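Local coordinates for PfhB2 (Pasteurella multocida, PDB 6U8T), which is probably a cysteine protease, the YopT-like domain of a large Pasteurella toxin related to the Yersinia and Haemophilus virulence surface antigens, at residues V172-P177 and E196-K201. The protein carries 1 engineered substitution. Sequence-based numbering, arbitrary orientation.
Sequences VVFFDP and EAFWEK
F174 and F198 make the aromatic part of this contact. The edge of the F174 ring is turned to a face of F198 in an offset, T-shaped arrangement. The ring centroids lie 5.5 Å apart and the planes meet at 79°. The closest carbons are F174 CE2 and F198 CE2, at 3.8 Å. F198 reaches out from helix 187-201 because its CG stands anti to the backbone N (chi1 -173°). The backbones stay well apart: D176 CA and F198 CA are the closest CA pair, at 10.8 Å. M182 of the adjacent strand 180-184 touches both phenylalanines, and the ring of W193 meets F198 at a shallow angle.

The strand belongs to a four-stranded antiparallel sheet, and the helix packs on it through these buried rings. The family is placed in the papain-like CA clan of peptidases. In this clan an Asp or Asn commonly orients the catalytic histidine, and in YopT it is an Asp. D176 OD1 is hydrogen-bonded to H161 NE2, which is consistent with these two being the Asp and His of a catalytic triad.

D176 meets F198 through a carboxylate oxygen at the ring rim. D176 OD2 lies at the edge of the F198 ring, in its plane, 3.2 Å from F198 CZ. The carboxylate and ring planes are 74° apart. This is a C-H to oxygen approach, with OD2 hydrogen-bonded to Y204 OH. OD1 also accepts a hydrogen bond from the backbone N of N178. OD2 lies almost in line with the CG-to-CZ direction of F198.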
loop_
_atom_site.group_PDB
_atom_site.type_symbol
_atom_site.label_atom_id
_atom_site.label_comp_id
_atom_site.label_asym_id
_atom_site.label_seq_id
_atom_site.Cartn_x
_atom_site.Cartn_y
_atom_site.Cartn_z
ATOM N N VAL C 172 30.549 -5.312 0.519
ATOM C CA VAL C 172 29.165 -4.854 0.852
ATOM C C VAL C 172 28.475 -5.936 1.677
ATOM O O VAL C 172 28.368 -7.070 1.197
ATOM C CB VAL C 172 28.344 -4.508 -0.403
ATOM C CG1 VAL C 172 27.018 -3.874 -0.017
ATOM C CG2 VAL C 172 29.109 -3.602 -1.350
ATOM N N VAL C 173 28.070 -5.602 2.897
ATOM C CA VAL C 173 27.193 -6.485 3.707
ATOM C C VAL C 173 25.802 -5.857 3.706
ATOM O O VAL C 173 25.689 -4.704 4.100
ATOM C CB VAL C 173 27.743 -6.695 5.127
ATOM C CG1 VAL C 173 26.895 -7.685 5.897
ATOM C CG2 VAL C 173 29.185 -7.166 5.094
ATOM N N PHE C 174 24.787 -6.584 3.229
ATOM C CA PHE C 174 23.386 -6.112 3.133
ATOM C C PHE C 174 22.527 -6.943 4.084
ATOM O O PHE C 174 22.662 -8.167 4.077
ATOM C CB PHE C 174 22.904 -6.218 1.689
ATOM C CG PHE C 174 21.491 -5.737 1.484
ATOM C CD1 PHE C 174 21.177 -4.402 1.637
ATOM C CD2 PHE C 174 20.483 -6.615 1.144
ATOM C CE1 PHE C 174 19.877 -3.951 1.449
ATOM C CE2 PHE C 174 19.178 -6.175 0.996
ATOM C CZ PHE C 174 18.883 -4.848 1.120
ATOM N N PHE C 175 21.704 -6.308 4.915
ATOM C CA PHE C 175 20.877 -7.015 5.921
ATOM C C PHE C 175 19.428 -6.582 5.759
ATOM O O PHE C 175 19.134 -5.369 5.817
ATOM C CB PHE C 175 21.396 -6.777 7.344
ATOM C CG PHE C 175 20.498 -7.364 8.401
ATOM C CD1 PHE C 175 20.473 -8.730 8.645
ATOM C CD2 PHE C 175 19.636 -6.550 9.124
ATOM C CE1 PHE C 175 19.617 -9.265 9.595
ATOM C CE2 PHE C 175 18.788 -7.095 10.080
ATOM C CZ PHE C 175 18.787 -8.445 10.321
ATOM N N ASP C 176 18.560 -7.565 5.546
ATOM C CA ASP C 176 17.088 -7.391 5.450
ATOM C C ASP C 176 16.429 -8.284 6.496
ATOM O O ASP C 176 16.403 -9.501 6.355
ATOM C CB ASP C 176 16.613 -7.708 4.038
ATOM C CG ASP C 176 15.153 -7.382 3.815
ATOM O OD1 ASP C 176 14.432 -7.218 4.826
ATOM O OD2 ASP C 176 14.771 -7.235 2.651
ATOM N N PRO C 177 15.886 -7.704 7.582
ATOM C CA PRO C 177 15.287 -8.481 8.660
ATOM C C PRO C 177 14.152 -9.410 8.197
ATOM O O PRO C 177 13.734 -10.222 8.997
ATOM C CB PRO C 177 14.705 -7.455 9.638
ATOM C CG PRO C 177 15.139 -6.102 9.163
ATOM C CD PRO C 177 15.838 -6.267 7.832
ATOM N N GLU C 196 18.826 -6.582 -10.434
ATOM C CA GLU C 196 18.396 -7.608 -11.424
ATOM C C GLU C 196 17.673 -8.767 -10.733
ATOM O O GLU C 196 16.891 -9.406 -11.430
ATOM C CB GLU C 196 19.575 -8.145 -12.224
ATOM C CG GLU C 196 20.213 -7.131 -13.164
ATOM C CD GLU C 196 21.539 -7.611 -13.764
ATOM O OE1 GLU C 196 21.824 -8.825 -13.687
ATOM O OE2 GLU C 196 22.324 -6.771 -14.268
ATOM N N ALA C 197 17.899 -9.006 -9.437
ATOM C CA ALA C 197 17.393 -10.199 -8.724
ATOM C C ALA C 197 16.538 -9.782 -7.524
ATOM O O ALA C 197 15.333 -10.063 -7.539
ATOM C CB ALA C 197 18.540 -11.077 -8.316
ATOM N N PHE C 198 17.118 -9.097 -6.539
ATOM C CA PHE C 198 16.468 -8.824 -5.235
ATOM C C PHE C 198 15.231 -7.943 -5.421
ATOM O O PHE C 198 14.185 -8.255 -4.826
ATOM C CB PHE C 198 17.422 -8.155 -4.248
ATOM C CG PHE C 198 16.859 -8.022 -2.857
ATOM C CD1 PHE C 198 16.594 -9.147 -2.093
ATOM C CD2 PHE C 198 16.568 -6.775 -2.326
ATOM C CE1 PHE C 198 16.056 -9.032 -0.821
ATOM C CE2 PHE C 198 16.023 -6.661 -1.060
ATOM C CZ PHE C 198 15.783 -7.789 -0.307
ATOM N N TRP C 199 15.334 -6.862 -6.194
ATOM C CA TRP C 199 14.306 -5.796 -6.197
ATOM C C TRP C 199 12.948 -6.383 -6.572
ATOM O O TRP C 199 12.009 -6.140 -5.821
ATOM C CB TRP C 199 14.737 -4.661 -7.115
ATOM C CG TRP C 199 13.884 -3.459 -6.973
ATOM C CD1 TRP C 199 13.210 -2.840 -7.973
ATOM C CD2 TRP C 199 13.593 -2.733 -5.772
ATOM N NE1 TRP C 199 12.505 -1.768 -7.486
ATOM C CE2 TRP C 199 12.731 -1.668 -6.134
ATOM C CE3 TRP C 199 13.994 -2.841 -4.439
ATOM C CZ2 TRP C 199 12.233 -0.760 -5.198
ATOM C CZ3 TRP C 199 13.509 -1.929 -3.520
ATOM C CH2 TRP C 199 12.640 -0.909 -3.893
ATOM N N GLU C 200 12.869 -7.174 -7.646
ATOM C CA GLU C 200 11.627 -7.867 -8.081
ATOM C C GLU C 200 11.275 -9.004 -7.118
ATOM O O GLU C 200 10.155 -9.018 -6.628
ATOM C CB GLU C 200 11.748 -8.388 -9.511
ATOM C CG GLU C 200 11.312 -7.357 -10.537
ATOM C CD GLU C 200 10.849 -7.934 -11.866
ATOM O OE1 GLU C 200 11.562 -8.818 -12.401
ATOM O OE2 GLU C 200 9.770 -7.506 -12.357
ATOM N N LYS C 201 12.191 -9.918 -6.851
ATOM C CA LYS C 201 11.930 -11.182 -6.096
ATOM C C LYS C 201 11.541 -10.892 -4.642
ATOM O O LYS C 201 10.922 -11.786 -4.029
ATOM C CB LYS C 201 13.135 -12.116 -6.116
ATOM C CG LYS C 201 13.431 -12.762 -7.458
ATOM C CD LYS C 201 14.467 -13.876 -7.327
ATOM C CE LYS C 201 14.639 -14.711 -8.581
ATOM N NZ LYS C 201 15.371 -13.960 -9.625
#